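Side-chain contacts in farnesyl pyrophosphate synthetase (Staphylococcus aureus, PDB 5H9D), which probably catalyses the magnesium-dependent elongation of an isoprenoid chain to heptaprenyl diphosphate, working together with a second subunit: residues A[11-14]-A[15-19]; A[127-130]-A[131-135]; A[192-195]-A[196-199]. All coordinates share one frame; numbering follows the deposited sequence.

Overall arrangement
All three contacts are local: each joins neighbouring turns within a single helix, so none closes a loop, and they follow one another without nesting or crossing. Interaction 1 comes first, on helix 6-20, where the chain packs against helices 26-38, 43-51 and 62-85. Interaction 2 forms the first turns of helix 127-150, between helix 158-183 and the chain of the partner subunit. Interaction 3 lies near the start of helix 188-215, which rests on helices 158-183 and 276-296. Interactions 2 and 3 therefore share helix 158-183 as a neighbour, and their nearest atoms are about 5 Å apart; interaction 1 stands off, its centre about 24 Å from that of interaction 2.

Interaction 1 (A[11-14]-A[15-19]); sequences KKVE and QRLEK
R16 curls back along the helix onto the preceding turn, where K12 meets it. Its CB rests against K12 O, 3.5 Å away, and V13 O, and CG and CD run on past K12 O. A bend at chi3 (-86°) then turns NE back, and NE donates a hydrogen bond of 3.1 Å to K12 O. NE approaches from above the carbonyl plane; the backbone N of R16 is a second, weak donor to the same oxygen. At the tip NH2 lies 3.8 Å from K12 CB, while NH1 forms a salt bridge with E62, and Y65 offers a cation-pi partner. E62 probably also eases the proximity of K12 NZ, 5.3 Å from R16 NH2. On another side of the helix E14 OE2 touches L17 CD1, 3.6 Å away, the two side chains crossing at an angle; the charge of E14 is paired with R42. L17 CD1 also comes within 4.4 Å of V13 CG1. Through these i to i+3 and i to i+4 contacts V13 and L17 pack inward on helices 26-38, 43-51 and 62-85, with the paired charges of E14 and R16 at the margin, as expected of an outer helix in the all-helical isoprenyl synthase fold.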
loop_
_atom_site.group_PDB
_atom_site.type_symbol
_atom_site.label_atom_id
_atom_site.label_comp_id
_atom_site.label_asym_id
_atom_site.label_seq_id
_atom_site.Cartn_x
_atom_site.Cartn_y
_atom_site.Cartn_z
ATOM N N LYS A 11 -2.935 20.033 -10.436
ATOM C CA LYS A 11 -3.806 20.747 -9.498
ATOM C C LYS A 11 -5.215 20.143 -9.498
ATOM O O LYS A 11 -5.865 20.053 -8.461
ATOM C CB LYS A 11 -3.907 22.240 -9.848
ATOM C CG LYS A 11 -2.600 22.988 -9.763
ATOM C CD LYS A 11 -2.805 24.499 -9.694
ATOM C CE LYS A 11 -1.459 25.239 -9.775
ATOM N NZ LYS A 11 -0.784 25.158 -11.124
ATOM N N LYS A 12 -5.686 19.731 -10.668
ATOM C CA LYS A 12 -6.999 19.150 -10.745
ATOM C C LYS A 12 -6.985 17.835 -9.980
ATOM O O LYS A 12 -7.957 17.485 -9.322
ATOM C CB LYS A 12 -7.400 18.965 -12.200
ATOM C CG LYS A 12 -7.193 20.229 -12.990
ATOM C CD LYS A 12 -8.336 20.533 -13.914
ATOM C CE LYS A 12 -8.288 19.719 -15.164
ATOM N NZ LYS A 12 -9.264 20.258 -16.154
ATOM N N VAL A 13 -5.881 17.104 -10.036
ATOM C CA VAL A 13 -5.841 15.864 -9.283
ATOM C C VAL A 13 -5.673 16.151 -7.785
ATOM O O VAL A 13 -6.196 15.431 -6.945
ATOM C CB VAL A 13 -4.713 14.924 -9.781
ATOM C CG1 VAL A 13 -4.521 13.778 -8.807
ATOM C CG2 VAL A 13 -5.083 14.346 -11.148
ATOM N N GLU A 14 -4.980 17.227 -7.456
ATOM C CA GLU A 14 -4.725 17.593 -6.063
ATOM C C GLU A 14 -5.982 18.080 -5.332
ATOM O O GLU A 14 -6.116 17.926 -4.122
ATOM C CB GLU A 14 -3.663 18.701 -6.028
ATOM C CG GLU A 14 -3.041 18.934 -4.677
ATOM C CD GLU A 14 -2.192 17.757 -4.252
ATOM O OE1 GLU A 14 -1.596 17.815 -3.152
ATOM O OE2 GLU A 14 -2.121 16.777 -5.031
ATOM N N GLN A 15 -6.882 18.705 -6.085
ATOM C CA GLN A 15 -8.131 19.240 -5.557
ATOM C C GLN A 15 -9.144 18.135 -5.337
ATOM O O GLN A 15 -9.980 18.228 -4.448
ATOM C CB GLN A 15 -8.661 20.287 -6.516
ATOM C CG GLN A 15 -8.053 21.630 -6.243
ATOM C CD GLN A 15 -8.225 22.604 -7.378
ATOM O OE1 GLN A 15 -9.218 22.578 -8.107
ATOM N NE2 GLN A 15 -7.255 23.494 -7.528
ATOM N N ARG A 16 -9.033 17.089 -6.153
ATOM C CA ARG A 16 -9.860 15.901 -6.092
ATOM C C ARG A 16 -9.342 15.058 -4.917
ATOM O O ARG A 16 -10.099 14.309 -4.290
ATOM C CB ARG A 16 -9.735 15.132 -7.409
ATOM C CG ARG A 16 -11.017 15.070 -8.239
ATOM C CD ARG A 16 -10.793 14.965 -9.754
ATOM N NE ARG A 16 -10.640 16.314 -10.287
ATOM C CZ ARG A 16 -11.265 16.792 -11.361
ATOM N NH1 ARG A 16 -12.100 16.020 -12.046
ATOM N NH2 ARG A 16 -11.073 18.055 -11.728
ATOM N N LEU A 17 -8.051 15.184 -4.615
ATOM C CA LEU A 17 -7.470 14.472 -3.486
ATOM C C LEU A 17 -7.901 15.139 -2.198
ATOM O O LEU A 17 -8.174 14.465 -1.207
ATOM C CB LEU A 17 -5.955 14.481 -3.538
ATOM C CG LEU A 17 -5.314 13.315 -4.279
ATOM C CD1 LEU A 17 -3.840 13.652 -4.480
ATOM C CD2 LEU A 17 -5.510 12.007 -3.513
ATOM N N GLU A 18 -7.947 16.465 -2.206
ATOM C CA GLU A 18 -8.362 17.217 -1.036
ATOM C C GLU A 18 -9.814 16.912 -0.646
ATOM O O GLU A 18 -10.146 16.864 0.551
ATOM C CB GLU A 18 -8.182 18.714 -1.287
ATOM C CG GLU A 18 -6.752 19.192 -1.096
ATOM C CD GLU A 18 -6.519 20.599 -1.629
ATOM O OE1 GLU A 18 -7.483 21.383 -1.738
ATOM O OE2 GLU A 18 -5.357 20.919 -1.935
ATOM N N LYS A 19 -10.690 16.715 -1.629
ATOM C CA LYS A 19 -12.057 16.386 -1.254
ATOM C C LYS A 19 -12.116 14.943 -0.720
ATOM O O LYS A 19 -12.692 14.688 0.341
ATOM C CB LYS A 19 -13.012 16.505 -2.432
ATOM C CG LYS A 19 -14.456 16.236 -2.032
ATOM C CD LYS A 19 -15.306 15.868 -3.237
ATOM C CE LYS A 19 -16.752 15.556 -2.852
ATOM N NZ LYS A 19 -17.586 15.347 -4.067
#

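Interaction 2 (A[127-130]-A[131-135]); sequences NRVH and QLISE
The carbonyl oxygen of H130 has the backbone N and the hydroxyl of S134 next to it. The backbone N of S134 donates a hydrogen bond of 2.9 Å to H130 O, and S134 OG lies 3.0 Å from the same oxygen. Q131 O is also within reach, 3.1 Å from S134 OG, and the hydroxyl proton could serve either acceptor. The serine's chi1 of 74° sets OG between its own backbone N and carbonyl carbon, folding the hydroxyl back toward the previous turn. One residue earlier, V129 O accepts from I133 N, and L132 N reaches R128 O at 3.0 Å. The first link of the series, from Q131 N to N127 O, is weak.

The apolar side of these turns is built by V129 and I133, which lie side by side and point the same way. V129 CG1, anti to the backbone N (chi1 151°), meets I133 CD1 at 3.5 Å. Both residues are buried against helix 158-183, V129 on I182 and I133 on V179, so this i to i+4 pair packs helix 127-150 onto helix 158-183 within the isoprenyl synthase fold. L132 adds contacts with I175 and E178 of the same helix, and L121 of helix 103-121 packs against H130 and I133.

N127, H130 and E135 face the partner subunit. H130 ND1 is hydrogen-bonded to the hydroxyl of Y82 of the partner subunit, and N127 ND2 to the carbonyl oxygen of A86 of that chain. Just beyond the serine, E135 makes a salt bridge with R15 of the partner subunit.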
loop_
_atom_site.group_PDB
_atom_site.type_symbol
_atom_site.label_atom_id
_atom_site.label_comp_id
_atom_site.label_asym_id
_atom_site.label_seq_id
_atom_site.Cartn_x
_atom_site.Cartn_y
_atom_site.Cartn_z
ATOM N N ASN A 127 -12.883 -5.251 -15.431
ATOM C CA ASN A 127 -12.566 -6.163 -14.326
ATOM C C ASN A 127 -11.154 -6.788 -14.364
ATOM O O ASN A 127 -10.697 -7.387 -13.380
ATOM C CB ASN A 127 -13.646 -7.256 -14.277
ATOM C CG ASN A 127 -13.322 -8.375 -13.306
ATOM O OD1 ASN A 127 -12.642 -9.333 -13.661
ATOM N ND2 ASN A 127 -13.811 -8.260 -12.080
ATOM N N ARG A 128 -10.461 -6.635 -15.491
ATOM C CA ARG A 128 -9.110 -7.177 -15.647
ATOM C C ARG A 128 -8.071 -6.195 -15.102
ATOM O O ARG A 128 -6.954 -6.588 -14.769
ATOM C CB ARG A 128 -8.818 -7.475 -17.126
ATOM C CG ARG A 128 -9.926 -8.225 -17.861
ATOM C CD ARG A 128 -9.499 -8.537 -19.293
ATOM N NE ARG A 128 -8.490 -9.592 -19.316
ATOM C CZ ARG A 128 -7.769 -9.922 -20.381
ATOM N NH1 ARG A 128 -7.941 -9.269 -21.526
ATOM N NH2 ARG A 128 -6.880 -10.910 -20.307
ATOM N N VAL A 129 -8.432 -4.918 -15.038
ATOM C CA VAL A 129 -7.538 -3.902 -14.490
ATOM C C VAL A 129 -7.481 -4.163 -12.977
ATOM O O VAL A 129 -6.402 -4.248 -12.387
ATOM C CB VAL A 129 -8.081 -2.460 -14.752
ATOM C CG1 VAL A 129 -7.627 -1.509 -13.656
ATOM C CG2 VAL A 129 -7.598 -1.961 -16.089
ATOM N N HIS A 130 -8.660 -4.304 -12.372
ATOM C CA HIS A 130 -8.792 -4.562 -10.940
ATOM C C HIS A 130 -8.013 -5.801 -10.519
ATOM O O HIS A 130 -7.368 -5.808 -9.469
ATOM C CB HIS A 130 -10.269 -4.714 -10.561
ATOM C CG HIS A 130 -11.022 -3.423 -10.550
ATOM N ND1 HIS A 130 -10.754 -2.416 -9.653
ATOM C CD2 HIS A 130 -12.006 -2.957 -11.350
ATOM C CE1 HIS A 130 -11.536 -1.383 -9.901
ATOM N NE2 HIS A 130 -12.304 -1.684 -10.930
ATOM N N GLN A 131 -8.076 -6.848 -11.339
ATOM C CA GLN A 131 -7.347 -8.077 -11.041
ATOM C C GLN A 131 -5.860 -7.756 -11.169
ATOM O O GLN A 131 -5.052 -8.240 -10.387
ATOM C CB GLN A 131 -7.745 -9.210 -12.012
ATOM C CG GLN A 131 -6.787 -9.428 -13.191
ATOM C CD GLN A 131 -6.028 -10.767 -13.116
ATOM O OE1 GLN A 131 -4.889 -10.878 -13.596
ATOM N NE2 GLN A 131 -6.667 -11.790 -12.528
ATOM N N LEU A 132 -5.519 -6.914 -12.144
ATOM C CA LEU A 132 -4.136 -6.509 -12.380
ATOM C C LEU A 132 -3.621 -5.630 -11.238
ATOM O O LEU A 132 -2.586 -5.922 -10.646
ATOM C CB LEU A 132 -4.020 -5.784 -13.726
ATOM C CG LEU A 132 -2.638 -5.280 -14.181
ATOM C CD1 LEU A 132 -2.607 -5.011 -15.696
ATOM C CD2 LEU A 132 -2.292 -4.006 -13.413
ATOM N N ILE A 133 -4.341 -4.566 -10.908
ATOM C CA ILE A 133 -3.911 -3.697 -9.820
ATOM C C ILE A 133 -3.831 -4.407 -8.460
ATOM O O ILE A 133 -2.927 -4.134 -7.666
ATOM C CB ILE A 133 -4.855 -2.487 -9.674
ATOM C CG1 ILE A 133 -4.891 -1.701 -10.989
ATOM C CG2 ILE A 133 -4.410 -1.624 -8.516
ATOM C CD1 ILE A 133 -5.679 -0.407 -10.930
ATOM N N SER A 134 -4.767 -5.315 -8.195
ATOM C CA SER A 134 -4.807 -6.008 -6.917
ATOM C C SER A 134 -3.679 -7.013 -6.699
ATOM O O SER A 134 -3.071 -7.023 -5.635
ATOM C CB SER A 134 -6.170 -6.681 -6.732
ATOM O OG SER A 134 -6.289 -7.827 -7.554
ATOM N N GLU A 135 -3.393 -7.854 -7.693
ATOM C CA GLU A 135 -2.303 -8.839 -7.581
ATOM C C GLU A 135 -0.945 -8.116 -7.467
ATOM O O GLU A 135 -0.001 -8.600 -6.835
ATOM C CB GLU A 135 -2.297 -9.768 -8.800
ATOM C CG GLU A 135 -1.948 -11.222 -8.466
ATOM C CD GLU A 135 -3.077 -11.934 -7.732
ATOM O OE1 GLU A 135 -4.231 -11.936 -8.241
ATOM O OE2 GLU A 135 -2.817 -12.498 -6.649
#

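Interaction 3 (A[192-195]-A[196-199]); sequences RKLK and MIGH
From R192 to H199 the backbone follows a regular alpha-helix, its four i to i+4 hydrogen bonds close to straight, at 156° to 169°. M196 N binds R192 O at 3.1 Å, and the side chains of this same pair run side by side, pointing the same way. M196 SD sits over the centre of one face of the R192 guanidinium, 3.7 Å from R192 CZ, so sulfur and flat cation make contact through the face and not the edge. The arginine reaches this position through bends at chi2 and chi3, whereas the methionine stays extended through chi2 (-177°) and bends at its last torsion. Nearer the interior, L194 and I197 also lie alongside each other, with L194 CD2 3.7 Å from I197 CD1. L298 touches both of them; L194 continues onto A181 and I197 onto L294 and I295. G198 N donates to L194 O, which also accepts from the hydroxyl of T177. K195 NZ forms a long, weak ion pair with E178. Flanked by helices 158-183 and 276-296, these turns lie near the start of helix 188-215, which about three turns further on carries the DDVLD sequence, matching the second aspartate-rich motif of the trans-isoprenyl diphosphate synthases.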
loop_
_atom_site.group_PDB
_atom_site.type_symbol
_atom_site.label_atom_id
_atom_site.label_comp_id
_atom_site.label_asym_id
_atom_site.label_seq_id
_atom_site.Cartn_x
_atom_site.Cartn_y
_atom_site.Cartn_z
ATOM N N ARG A 192 1.090 -1.819 -24.000
ATOM C CA ARG A 192 2.251 -2.640 -23.719
ATOM C C ARG A 192 3.470 -1.722 -23.710
ATOM O O ARG A 192 4.387 -1.885 -22.905
ATOM C CB ARG A 192 2.402 -3.727 -24.783
ATOM C CG ARG A 192 2.603 -5.121 -24.198
ATOM C CD ARG A 192 3.953 -5.262 -23.514
ATOM N NE ARG A 192 4.973 -5.810 -24.405
ATOM C CZ ARG A 192 5.443 -5.224 -25.508
ATOM N NH1 ARG A 192 4.994 -4.035 -25.902
ATOM N NH2 ARG A 192 6.381 -5.841 -26.222
ATOM N N LYS A 193 3.454 -0.732 -24.592
ATOM C CA LYS A 193 4.549 0.219 -24.678
ATOM C C LYS A 193 4.653 1.044 -23.386
ATOM O O LYS A 193 5.724 1.194 -22.808
ATOM C CB LYS A 193 4.336 1.156 -25.867
ATOM C CG LYS A 193 5.619 1.640 -26.475
ATOM C CD LYS A 193 6.312 0.469 -27.130
ATOM C CE LYS A 193 5.585 0.032 -28.439
ATOM N NZ LYS A 193 5.604 1.104 -29.512
ATOM N N LEU A 194 3.527 1.578 -22.934
ATOM C CA LEU A 194 3.531 2.383 -21.726
ATOM C C LEU A 194 3.732 1.537 -20.471
ATOM O O LEU A 194 4.330 1.998 -19.497
ATOM C CB LEU A 194 2.264 3.230 -21.679
ATOM C CG LEU A 194 2.352 4.309 -22.773
ATOM C CD1 LEU A 194 0.984 4.920 -23.049
ATOM C CD2 LEU A 194 3.341 5.367 -22.352
ATOM N N LYS A 195 3.268 0.292 -20.487
ATOM C CA LYS A 195 3.520 -0.562 -19.339
ATOM C C LYS A 195 5.055 -0.664 -19.188
ATOM O O LYS A 195 5.591 -0.448 -18.102
ATOM C CB LYS A 195 2.915 -1.953 -19.542
ATOM C CG LYS A 195 3.088 -2.899 -18.325
ATOM C CD LYS A 195 3.508 -4.331 -18.747
ATOM C CE LYS A 195 2.381 -5.154 -19.386
ATOM N NZ LYS A 195 1.540 -5.933 -18.391
ATOM N N MET A 196 5.754 -0.976 -20.280
ATOM C CA MET A 196 7.220 -1.080 -20.261
ATOM C C MET A 196 7.959 0.244 -19.973
ATOM O O MET A 196 8.934 0.244 -19.207
ATOM C CB MET A 196 7.755 -1.692 -21.574
ATOM C CG MET A 196 7.356 -3.147 -21.758
ATOM S SD MET A 196 8.037 -3.874 -23.208
ATOM C CE MET A 196 9.418 -4.564 -22.494
ATOM N N ILE A 197 7.509 1.356 -20.573
ATOM C CA ILE A 197 8.138 2.660 -20.335
ATOM C C ILE A 197 8.092 2.968 -18.832
ATOM O O ILE A 197 9.113 3.311 -18.207
ATOM C CB ILE A 197 7.399 3.801 -21.045
ATOM C CG1 ILE A 197 7.577 3.683 -22.560
ATOM C CG2 ILE A 197 7.915 5.144 -20.532
ATOM C CD1 ILE A 197 6.866 4.728 -23.336
ATOM N N GLY A 198 6.891 2.840 -18.270
ATOM C CA GLY A 198 6.705 3.084 -16.855
ATOM C C GLY A 198 7.544 2.173 -15.973
ATOM O O GLY A 198 8.134 2.616 -14.993
ATOM N N HIS A 199 7.593 0.888 -16.306
ATOM C CA HIS A 199 8.387 -0.026 -15.513
ATOM C C HIS A 199 9.860 0.367 -15.495
ATOM O O HIS A 199 10.478 0.313 -14.435
ATOM C CB HIS A 199 8.211 -1.459 -16.016
ATOM C CG HIS A 199 9.242 -2.411 -15.499
ATOM N ND1 HIS A 199 10.481 -2.548 -16.079
ATOM C CD2 HIS A 199 9.245 -3.221 -14.423
ATOM C CE1 HIS A 199 11.205 -3.400 -15.381
ATOM N NE2 HIS A 199 10.475 -3.822 -14.369
#